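Local coordinates for protein putative agmatinase (Clostridium difficile, PDB 3LHL) that probably hydrolyses agmatine to putrescine and urea, as a manganese-dependent member of the arginase family, at residues I118-H123 with D183-I188; R143-D146 with K152-Q155; E229-I234 with L267-L272. All blocks are in the same frame, centred on the assembly; numbering follows the deposited sequence.

Along the chain, strand 115-120 supplies the first half of contact 1, which closes much later, when 183-188 starts helix 185-191 and packs on that strand. Nested within this loop is contact 2, where helix 140-148 meets strand 153-158 across a short connection. Contact 3 follows in series: helix 229-235 opens it and the long helix 258-278 closes it. Strands 115-120 and 153-158 are neighbours in the parallel sheet, and His-119 N lies 2.7 Å from Phe-154 O, so contacts 1 and 2 meet there. Phe-185 packs against Ile-230, Ile-233 and Ile-234, joining contacts 1 and 3; contacts 2 and 3 stay about 10 Å apart at their nearest atoms.

Contact 1 (I118-H123 with D183-I188); sequences IHFDAH and DTFENI. With MN (manganese (II) ion), chain C; MN (manganese (II) ion), chain B.
Phe-120 and Phe-185 form the aromatic part of this contact, a T-shaped pair in which the edge of Phe-120 is directed at a face of Phe-185. The ring centroids are 4.9 Å apart and the planes meet at 63°, so the pair is tilted from a perfect T. Phe-120 CZ makes the closest approach, 3.4 Å from Phe-185 CE1, and sits above the Phe-185 ring displaced toward its rim. The ring of Phe-185 reaches the strand because its CG is anti to the backbone N (chi1 -167°).

Aliphatic packing adds a second side. Ile-118 presents its CG2 branch to the edge of the same ring, 3.5 Å from Phe-185 CE1, and CD1 of Ile-118 lies close by. Phe-185 is thus met over a face by one strand residue and at its edge by the residue two positions earlier. This is helix 185-191 lying against strand 115-120 of the parallel sheet in the alpha/beta arginase fold, with Phe-156 of the neighbouring strand 153-158 also meeting the Phe-185 ring edge-to-face.

Metal coordination takes over just past the strand. Asp-121 bridges two manganese ions: OD1 binds the chain C ion at 2.3 Å and OD2 the chain B ion at 2.2 Å. His-123 ND1 also ligates the chain C ion, at 2.4 Å; Asp-202 and Asp-204 complete that site, while His-98, Asp-125 and Asp-202 complete the other.

Hydrogen bonding shapes the metal-binding turn. His-123 N donates to Asp-121 OD1 over 2.8 Å, nearly straight at 164° but from above the carboxylate plane, making an Asx turn.

Contact 2 (R143-D146 with K152-Q155); sequences RIWD and KIFQ
Ile-144 and Trp-145 on helix 140-148 both meet the CD1 methyl of Ile-153, the strand atom that carries this contact. Just ahead of them, Arg-143 faces elsewhere: its NH1 forms a salt bridge with Asp-146 OD2 at 2.6 Å, and its NH2 pairs with Glu-128.

Ile-144 contributes its CG2 branch, 4.1 Å from Ile-153 CD1, a looser approach than that of the next residue. Its side chain also touches Val-117 of strand 115-120 and Phe-105 of helix 101-111, placing it among several elements of the core.

Trp-145 gives the closer contact through the root of its side chain. Ile-153 CD1 lies 3.6 Å from Trp-145 CA and 3.7 Å from Trp-145 CB, and it approaches the indole at an edge, near the ring plane. The two side chains run at about a right angle. The indole swings to the far side of the CA-CB bond from the backbone N (chi1 177°), which places its edge atom Trp-145 CD1 at 4.1 Å from Ile-153 CD1. Farther out, NE1 is hydrogen-bonded to Asp-150 in the connection to the strand, and the ring meets His-174 and Phe-168 edge-to-face.

Asp-146 completes the segment as the acidic partner of Arg-143, on the side of the helix turned from the strand. The apolar contact joins the helix to the second strand of a beta-alpha-beta unit, in which strand 115-120 leads through helix 140-148 to parallel strand 153-158, an arrangement of the arginase-type alpha/beta fold.

Contact 3 (E229-I234 with L267-L272); sequences EIFKII and LRELCL
Phe-231 meets Glu-269 and Leu-270 in the contact between helices 229-235 and 258-278. The two backbones come nearest at Phe-231 and Glu-269, whose CA atoms are 6.8 Å apart.

A CH-pi contact accounts for the meeting with Glu-269. CB of Glu-269 stands 3.7 Å from the centroid of the Phe-231 ring and 20° off its normal, so it sits over one face with a small offset toward the rim. The nearest individual pair is Phe-231 CD2 with Glu-269 CB, at 3.5 Å. Thus the aliphatic base of the glutamate packs on the ring, while its carboxylate plane stands almost perpendicular to that ring, at 89°.

Apolar packing brings in the next residue of the long helix. Leu-270 CD2 comes to 3.4 Å from Phe-231 CE1, approaching obliquely, and Leu-270 CG lies 3.6 Å from the same CE1 atom. The leucine also touches Phe-92 of strand 90-95, Leu-199 and Ile-201, linking the interhelical contact with the sheet beneath.

Charge and hydrogen bonding deal with the polar end of Glu-269. Its chain bends at the second torsion (chi2 -59°), carrying the carboxylate away from the other helix. There OE2 of Glu-269 accepts from Arg-268 NE at 2.7 Å, within a salt bridge; the donor lies above the carboxylate plane, although the acceptor is close to the guanidinium plane. A second, weak bond runs from Arg-268 NH2 to the same oxygen. Ser-45 hydrogen-bonds to OE1, and Glu-42 O receives Arg-268 NH1, so both ends of this buried ion pair have additional partners in the region of residues 42-45.

Together these contacts pack two neighbouring helices side by side against the parallel sheet, the layered alpha/beta architecture of the arginase family.

Contact 1 (I118-H123 with D183-I188)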
loop_
_atom_site.group_PDB
_atom_site.type_symbol
_atom_site.label_atom_id
_atom_site.label_comp_id
_atom_site.label_asym_id
_atom_site.label_seq_id
_atom_site.Cartn_x
_atom_site.Cartn_y
_atom_site.Cartn_z
ATOM N N ILE A 118 2.760 -0.490 8.634
ATOM C CA ILE A 118 1.519 0.255 8.791
ATOM C C ILE A 118 0.617 -0.264 7.676
ATOM O O ILE A 118 0.964 -0.193 6.493
ATOM C CB ILE A 118 1.755 1.779 8.683
ATOM C CG1 ILE A 118 2.503 2.258 9.937
ATOM C CG2 ILE A 118 0.420 2.519 8.543
ATOM C CD1 ILE A 118 2.755 3.762 10.004
ATOM N N HIS A 119 -0.535 -0.799 8.072
ATOM C CA HIS A 119 -1.482 -1.418 7.150
ATOM C C HIS A 119 -2.894 -0.811 7.134
ATOM O O HIS A 119 -3.602 -0.836 8.139
ATOM C CB HIS A 119 -1.533 -2.909 7.508
ATOM C CG HIS A 119 -2.567 -3.703 6.771
ATOM N ND1 HIS A 119 -2.624 -3.767 5.393
ATOM C CD2 HIS A 119 -3.536 -4.533 7.226
ATOM C CE1 HIS A 119 -3.580 -4.604 5.033
ATOM N NE2 HIS A 119 -4.149 -5.083 6.125
ATOM N N PHE A 120 -3.288 -0.262 5.989
ATOM C CA PHE A 120 -4.620 0.318 5.810
ATOM C C PHE A 120 -5.390 -0.648 4.921
ATOM O O PHE A 120 -4.911 -1.044 3.853
ATOM C CB PHE A 120 -4.526 1.702 5.159
ATOM C CG PHE A 120 -4.119 2.790 6.116
ATOM C CD1 PHE A 120 -5.063 3.402 6.936
ATOM C CD2 PHE A 120 -2.787 3.179 6.221
ATOM C CE1 PHE A 120 -4.686 4.388 7.852
ATOM C CE2 PHE A 120 -2.398 4.165 7.138
ATOM C CZ PHE A 120 -3.346 4.769 7.953
ATOM N N ASP A 121 -6.590 -1.017 5.346
ATOM C CA ASP A 121 -7.353 -2.000 4.594
ATOM C C ASP A 121 -8.769 -2.124 5.148
ATOM O O ASP A 121 -9.040 -1.746 6.294
ATOM C CB ASP A 121 -6.655 -3.361 4.739
ATOM C CG ASP A 121 -6.836 -4.264 3.526
ATOM O OD1 ASP A 121 -7.993 -4.504 3.105
ATOM O OD2 ASP A 121 -5.803 -4.742 3.007
ATOM N N ALA A 122 -9.667 -2.664 4.331
ATOM C CA ALA A 122 -11.038 -2.897 4.756
ATOM C C ALA A 122 -11.042 -4.323 5.300
ATOM O O ALA A 122 -11.895 -4.692 6.118
ATOM C CB ALA A 122 -11.975 -2.789 3.580
ATOM N N HIS A 123 -10.061 -5.107 4.851
ATOM C CA HIS A 123 -9.921 -6.504 5.254
ATOM C C HIS A 123 -8.673 -6.767 6.093
ATOM O O HIS A 123 -7.643 -6.105 5.922
ATOM C CB HIS A 123 -9.896 -7.399 4.010
ATOM C CG HIS A 123 -10.949 -7.050 3.008
ATOM N ND1 HIS A 123 -10.755 -6.100 2.027
ATOM C CD2 HIS A 123 -12.237 -7.456 2.890
ATOM C CE1 HIS A 123 -11.879 -5.934 1.352
ATOM N NE2 HIS A 123 -12.793 -6.744 1.857
ATOM N N ASP A 183 -8.957 6.564 13.445
ATOM C CA ASP A 183 -8.780 7.620 14.441
ATOM C C ASP A 183 -7.540 7.524 15.327
ATOM O O ASP A 183 -7.029 8.544 15.786
ATOM C CB ASP A 183 -10.028 7.706 15.322
ATOM C CG ASP A 183 -11.282 8.014 14.522
ATOM O OD1 ASP A 183 -11.296 9.043 13.813
ATOM O OD2 ASP A 183 -12.254 7.229 14.600
ATOM N N THR A 184 -7.054 6.309 15.567
ATOM C CA THR A 184 -5.884 6.122 16.411
ATOM C C THR A 184 -4.556 6.273 15.668
ATOM O O THR A 184 -3.490 6.193 16.283
ATOM C CB THR A 184 -5.890 4.729 17.072
ATOM O OG1 THR A 184 -5.769 3.720 16.062
ATOM C CG2 THR A 184 -7.180 4.509 17.850
ATOM N N PHE A 185 -4.613 6.505 14.359
ATOM C CA PHE A 185 -3.391 6.624 13.559
ATOM C C PHE A 185 -2.354 7.618 14.081
ATOM O O PHE A 185 -1.166 7.300 14.137
ATOM C CB PHE A 185 -3.718 6.965 12.104
ATOM C CG PHE A 185 -2.545 6.788 11.166
ATOM C CD1 PHE A 185 -1.915 5.545 11.042
ATOM C CD2 PHE A 185 -2.050 7.865 10.429
ATOM C CE1 PHE A 185 -0.805 5.378 10.198
ATOM C CE2 PHE A 185 -0.944 7.713 9.584
ATOM C CZ PHE A 185 -0.317 6.464 9.469
ATOM N N GLU A 186 -2.790 8.817 14.456
ATOM C CA GLU A 186 -1.855 9.821 14.960
ATOM C C GLU A 186 -1.131 9.322 16.205
ATOM O O GLU A 186 0.073 9.528 16.351
ATOM C CB GLU A 186 -2.577 11.135 15.262
ATOM C CG GLU A 186 -1.653 12.260 15.738
ATOM C CD GLU A 186 -2.340 13.619 15.745
ATOM O OE1 GLU A 186 -3.586 13.658 15.790
ATOM O OE2 GLU A 186 -1.636 14.651 15.716
ATOM N N ASN A 187 -1.864 8.656 17.094
ATOM C CA ASN A 187 -1.259 8.122 18.304
ATOM C C ASN A 187 -0.215 7.058 17.973
ATOM O O ASN A 187 0.877 7.060 18.538
ATOM C CB ASN A 187 -2.324 7.523 19.232
ATOM C CG ASN A 187 -3.004 8.570 20.091
ATOM O OD1 ASN A 187 -2.459 9.646 20.315
ATOM N ND2 ASN A 187 -4.187 8.252 20.593
ATOM N N ILE A 188 -0.556 6.152 17.058
ATOM C CA ILE A 188 0.359 5.086 16.662
ATOM C C ILE A 188 1.616 5.639 16.015
ATOM O O ILE A 188 2.720 5.186 16.309
ATOM C CB ILE A 188 -0.323 4.091 15.683
ATOM C CG1 ILE A 188 -1.409 3.305 16.426
ATOM C CG2 ILE A 188 0.710 3.125 15.086
ATOM C CD1 ILE A 188 -0.901 2.574 17.665
HETATM MN MN MN C . -8.762 -5.148 1.025
HETATM MN MN MN B . -5.684 -6.062 1.287
#

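Contact 2 (R143-D146 with K152-Q155)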
loop_
_atom_site.group_PDB
_atom_site.type_symbol
_atom_site.label_atom_id
_atom_site.label_comp_id
_atom_site.label_asym_id
_atom_site.label_seq_id
_atom_site.Cartn_x
_atom_site.Cartn_y
_atom_site.Cartn_z
ATOM N N ARG A 143 1.280 -13.635 6.057
ATOM C CA ARG A 143 2.596 -13.979 5.530
ATOM C C ARG A 143 3.646 -13.054 6.128
ATOM O O ARG A 143 4.724 -13.497 6.521
ATOM C CB ARG A 143 2.626 -13.847 4.006
ATOM C CG ARG A 143 1.852 -14.929 3.295
ATOM C CD ARG A 143 2.334 -16.303 3.741
ATOM N NE ARG A 143 1.197 -17.200 3.854
ATOM C CZ ARG A 143 0.825 -17.807 4.974
ATOM N NH1 ARG A 143 1.506 -17.629 6.097
ATOM N NH2 ARG A 143 -0.254 -18.573 4.967
ATOM N N ILE A 144 3.320 -11.767 6.195
ATOM C CA ILE A 144 4.239 -10.789 6.750
ATOM C C ILE A 144 4.437 -10.996 8.246
ATOM O O ILE A 144 5.538 -10.818 8.756
ATOM C CB ILE A 144 3.749 -9.353 6.474
ATOM C CG1 ILE A 144 3.859 -9.070 4.968
ATOM C CG2 ILE A 144 4.551 -8.353 7.311
ATOM C CD1 ILE A 144 3.357 -7.704 4.534
ATOM N N TRP A 145 3.380 -11.384 8.950
ATOM C CA TRP A 145 3.499 -11.625 10.379
ATOM C C TRP A 145 4.458 -12.796 10.625
ATOM O O TRP A 145 5.181 -12.815 11.623
ATOM C CB TRP A 145 2.138 -11.947 10.993
ATOM C CG TRP A 145 2.234 -12.278 12.449
ATOM C CD1 TRP A 145 2.361 -11.397 13.488
ATOM C CD2 TRP A 145 2.275 -13.590 13.026
ATOM N NE1 TRP A 145 2.481 -12.082 14.679
ATOM C CE2 TRP A 145 2.431 -13.428 14.424
ATOM C CE3 TRP A 145 2.198 -14.887 12.498
ATOM C CZ2 TRP A 145 2.511 -14.519 15.301
ATOM C CZ3 TRP A 145 2.277 -15.972 13.368
ATOM C CH2 TRP A 145 2.433 -15.779 14.758
ATOM N N ASP A 146 4.457 -13.772 9.720
ATOM C CA ASP A 146 5.354 -14.913 9.855
ATOM C C ASP A 146 6.801 -14.432 9.794
ATOM O O ASP A 146 7.709 -15.116 10.263
ATOM C CB ASP A 146 5.130 -15.943 8.739
ATOM C CG ASP A 146 3.889 -16.778 8.954
ATOM O OD1 ASP A 146 3.496 -16.979 10.120
ATOM O OD2 ASP A 146 3.314 -17.253 7.954
ATOM N N LYS A 152 4.699 -5.552 15.658
ATOM C CA LYS A 152 5.358 -4.906 14.526
ATOM C C LYS A 152 4.336 -4.434 13.496
ATOM O O LYS A 152 4.592 -3.499 12.737
ATOM C CB LYS A 152 6.327 -5.878 13.844
ATOM C CG LYS A 152 7.259 -6.620 14.787
ATOM C CD LYS A 152 8.169 -5.679 15.557
ATOM C CE LYS A 152 9.093 -4.914 14.635
ATOM N NZ LYS A 152 10.122 -4.175 15.417
ATOM N N ILE A 153 3.180 -5.091 13.476
ATOM C CA ILE A 153 2.136 -4.771 12.514
ATOM C C ILE A 153 0.993 -3.972 13.121
ATOM O O ILE A 153 0.465 -4.325 14.178
ATOM C CB ILE A 153 1.590 -6.068 11.889
ATOM C CG1 ILE A 153 2.765 -6.875 11.319
ATOM C CG2 ILE A 153 0.565 -5.750 10.806
ATOM C CD1 ILE A 153 2.392 -8.249 10.812
ATOM N N PHE A 154 0.625 -2.888 12.438
ATOM C CA PHE A 154 -0.450 -1.998 12.872
ATOM C C PHE A 154 -1.451 -1.854 11.736
ATOM O O PHE A 154 -1.112 -1.375 10.658
ATOM C CB PHE A 154 0.131 -0.637 13.250
ATOM C CG PHE A 154 1.105 -0.706 14.381
ATOM C CD1 PHE A 154 0.705 -0.408 15.680
ATOM C CD2 PHE A 154 2.411 -1.137 14.160
ATOM C CE1 PHE A 154 1.589 -0.546 16.746
ATOM C CE2 PHE A 154 3.306 -1.279 15.221
ATOM C CZ PHE A 154 2.891 -0.983 16.516
ATOM N N GLN A 155 -2.687 -2.268 11.989
ATOM C CA GLN A 155 -3.724 -2.232 10.972
ATOM C C GLN A 155 -4.777 -1.185 11.291
ATOM O O GLN A 155 -5.141 -0.995 12.450
ATOM C CB GLN A 155 -4.347 -3.623 10.857
ATOM C CG GLN A 155 -3.296 -4.733 10.937
ATOM C CD GLN A 155 -3.855 -6.106 10.649
ATOM O OE1 GLN A 155 -4.246 -6.407 9.519
ATOM N NE2 GLN A 155 -3.900 -6.949 11.671
#

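Contact 3 (E229-I234 with L267-L272)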
loop_
_atom_site.group_PDB
_atom_site.type_symbol
_atom_site.label_atom_id
_atom_site.label_comp_id
_atom_site.label_asym_id
_atom_site.label_seq_id
_atom_site.Cartn_x
_atom_site.Cartn_y
_atom_site.Cartn_z
ATOM N N GLU A 229 -6.244 12.904 6.026
ATOM C CA GLU A 229 -5.659 13.342 7.292
ATOM C C GLU A 229 -4.405 12.536 7.637
ATOM O O GLU A 229 -3.516 13.030 8.329
ATOM C CB GLU A 229 -6.675 13.202 8.426
ATOM C CG GLU A 229 -7.763 14.262 8.424
ATOM C CD GLU A 229 -7.189 15.667 8.491
ATOM O OE1 GLU A 229 -6.292 15.909 9.329
ATOM O OE2 GLU A 229 -7.637 16.531 7.709
ATOM N N ILE A 230 -4.324 11.296 7.158
ATOM C CA ILE A 230 -3.152 10.485 7.462
ATOM C C ILE A 230 -1.918 11.078 6.794
ATOM O O ILE A 230 -0.797 10.888 7.264
ATOM C CB ILE A 230 -3.306 9.011 7.005
ATOM C CG1 ILE A 230 -3.236 8.908 5.479
ATOM C CG2 ILE A 230 -4.618 8.451 7.513
ATOM C CD1 ILE A 230 -2.929 7.505 4.989
ATOM N N PHE A 231 -2.121 11.808 5.700
ATOM C CA PHE A 231 -0.988 12.413 5.015
ATOM C C PHE A 231 -0.399 13.531 5.870
ATOM O O PHE A 231 0.822 13.687 5.953
ATOM C CB PHE A 231 -1.415 12.953 3.650
ATOM C CG PHE A 231 -1.970 11.898 2.738
ATOM C CD1 PHE A 231 -1.376 10.638 2.670
ATOM C CD2 PHE A 231 -3.084 12.163 1.944
ATOM C CE1 PHE A 231 -1.882 9.656 1.827
ATOM C CE2 PHE A 231 -3.597 11.189 1.098
ATOM C CZ PHE A 231 -2.995 9.929 1.038
ATOM N N LYS A 232 -1.270 14.294 6.519
ATOM C CA LYS A 232 -0.831 15.386 7.373
ATOM C C LYS A 232 -0.112 14.810 8.594
ATOM O O LYS A 232 0.935 15.308 9.009
ATOM C CB LYS A 232 -2.036 16.225 7.814
ATOM C CG LYS A 232 -1.666 17.567 8.424
ATOM C CD LYS A 232 -2.905 18.337 8.858
ATOM C CE LYS A 232 -2.965 18.478 10.376
ATOM N NZ LYS A 232 -2.979 17.161 11.084
ATOM N N ILE A 233 -0.687 13.752 9.157
ATOM C CA ILE A 233 -0.129 13.085 10.329
ATOM C C ILE A 233 1.267 12.528 10.052
ATOM O O ILE A 233 2.165 12.618 10.893
ATOM C CB ILE A 233 -1.064 11.947 10.781
ATOM C CG1 ILE A 233 -2.380 12.551 11.284
ATOM C CG2 ILE A 233 -0.384 11.096 11.843
ATOM C CD1 ILE A 233 -3.490 11.553 11.477
ATOM N N ILE A 234 1.450 11.949 8.871
ATOM C CA ILE A 234 2.747 11.410 8.511
ATOM C C ILE A 234 3.722 12.562 8.280
ATOM O O ILE A 234 4.869 12.507 8.717
ATOM C CB ILE A 234 2.660 10.537 7.237
ATOM C CG1 ILE A 234 2.021 9.191 7.585
ATOM C CG2 ILE A 234 4.042 10.347 6.625
ATOM C CD1 ILE A 234 1.833 8.287 6.403
ATOM N N LEU A 267 -1.595 8.876 -4.664
ATOM C CA LEU A 267 -0.228 8.652 -5.109
ATOM C C LEU A 267 0.572 9.948 -4.952
ATOM O O LEU A 267 1.692 9.946 -4.424
ATOM C CB LEU A 267 -0.217 8.199 -6.573
ATOM C CG LEU A 267 1.146 8.156 -7.265
ATOM C CD1 LEU A 267 2.080 7.201 -6.539
ATOM C CD2 LEU A 267 0.962 7.733 -8.713
ATOM N N ARG A 268 -0.007 11.056 -5.402
ATOM C CA ARG A 268 0.676 12.344 -5.308
ATOM C C ARG A 268 1.016 12.745 -3.877
ATOM O O ARG A 268 2.174 13.042 -3.573
ATOM C CB ARG A 268 -0.161 13.457 -5.935
ATOM C CG ARG A 268 0.566 14.798 -5.952
ATOM C CD ARG A 268 -0.346 15.917 -6.397
ATOM N NE ARG A 268 -1.371 16.196 -5.397
ATOM C CZ ARG A 268 -2.456 16.929 -5.619
ATOM N NH1 ARG A 268 -2.669 17.460 -6.815
ATOM N NH2 ARG A 268 -3.325 17.137 -4.641
ATOM N N GLU A 269 0.014 12.751 -3.001
ATOM C CA GLU A 269 0.233 13.147 -1.612
ATOM C C GLU A 269 1.306 12.292 -0.939
ATOM O O GLU A 269 2.138 12.808 -0.189
ATOM C CB GLU A 269 -1.077 13.069 -0.815
ATOM C CG GLU A 269 -2.272 13.733 -1.499
ATOM C CD GLU A 269 -2.066 15.218 -1.781
ATOM O OE1 GLU A 269 -2.644 16.058 -1.053
ATOM O OE2 GLU A 269 -1.324 15.547 -2.730
ATOM N N LEU A 270 1.290 10.988 -1.204
ATOM C CA LEU A 270 2.278 10.098 -0.608
ATOM C C LEU A 270 3.680 10.396 -1.115
ATOM O O LEU A 270 4.628 10.388 -0.340
ATOM C CB LEU A 270 1.917 8.635 -0.877
ATOM C CG LEU A 270 0.755 8.102 -0.030
ATOM C CD1 LEU A 270 0.415 6.686 -0.450
ATOM C CD2 LEU A 270 1.142 8.141 1.445
ATOM N N CYS A 271 3.816 10.656 -2.413
ATOM C CA CYS A 271 5.124 10.977 -2.970
ATOM C C CYS A 271 5.622 12.252 -2.301
ATOM O O CYS A 271 6.773 12.338 -1.881
ATOM C CB CYS A 271 5.039 11.193 -4.484
ATOM S SG CYS A 271 4.898 9.679 -5.468
ATOM N N LEU A 272 4.744 13.244 -2.202
ATOM C CA LEU A 272 5.108 14.505 -1.579
ATOM C C LEU A 272 5.592 14.277 -0.148
ATOM O O LEU A 272 6.688 14.693 0.227
ATOM C CB LEU A 272 3.909 15.455 -1.592
ATOM C CG LEU A 272 3.541 15.972 -2.986
ATOM C CD1 LEU A 272 2.247 16.764 -2.933
ATOM C CD2 LEU A 272 4.681 16.831 -3.520
#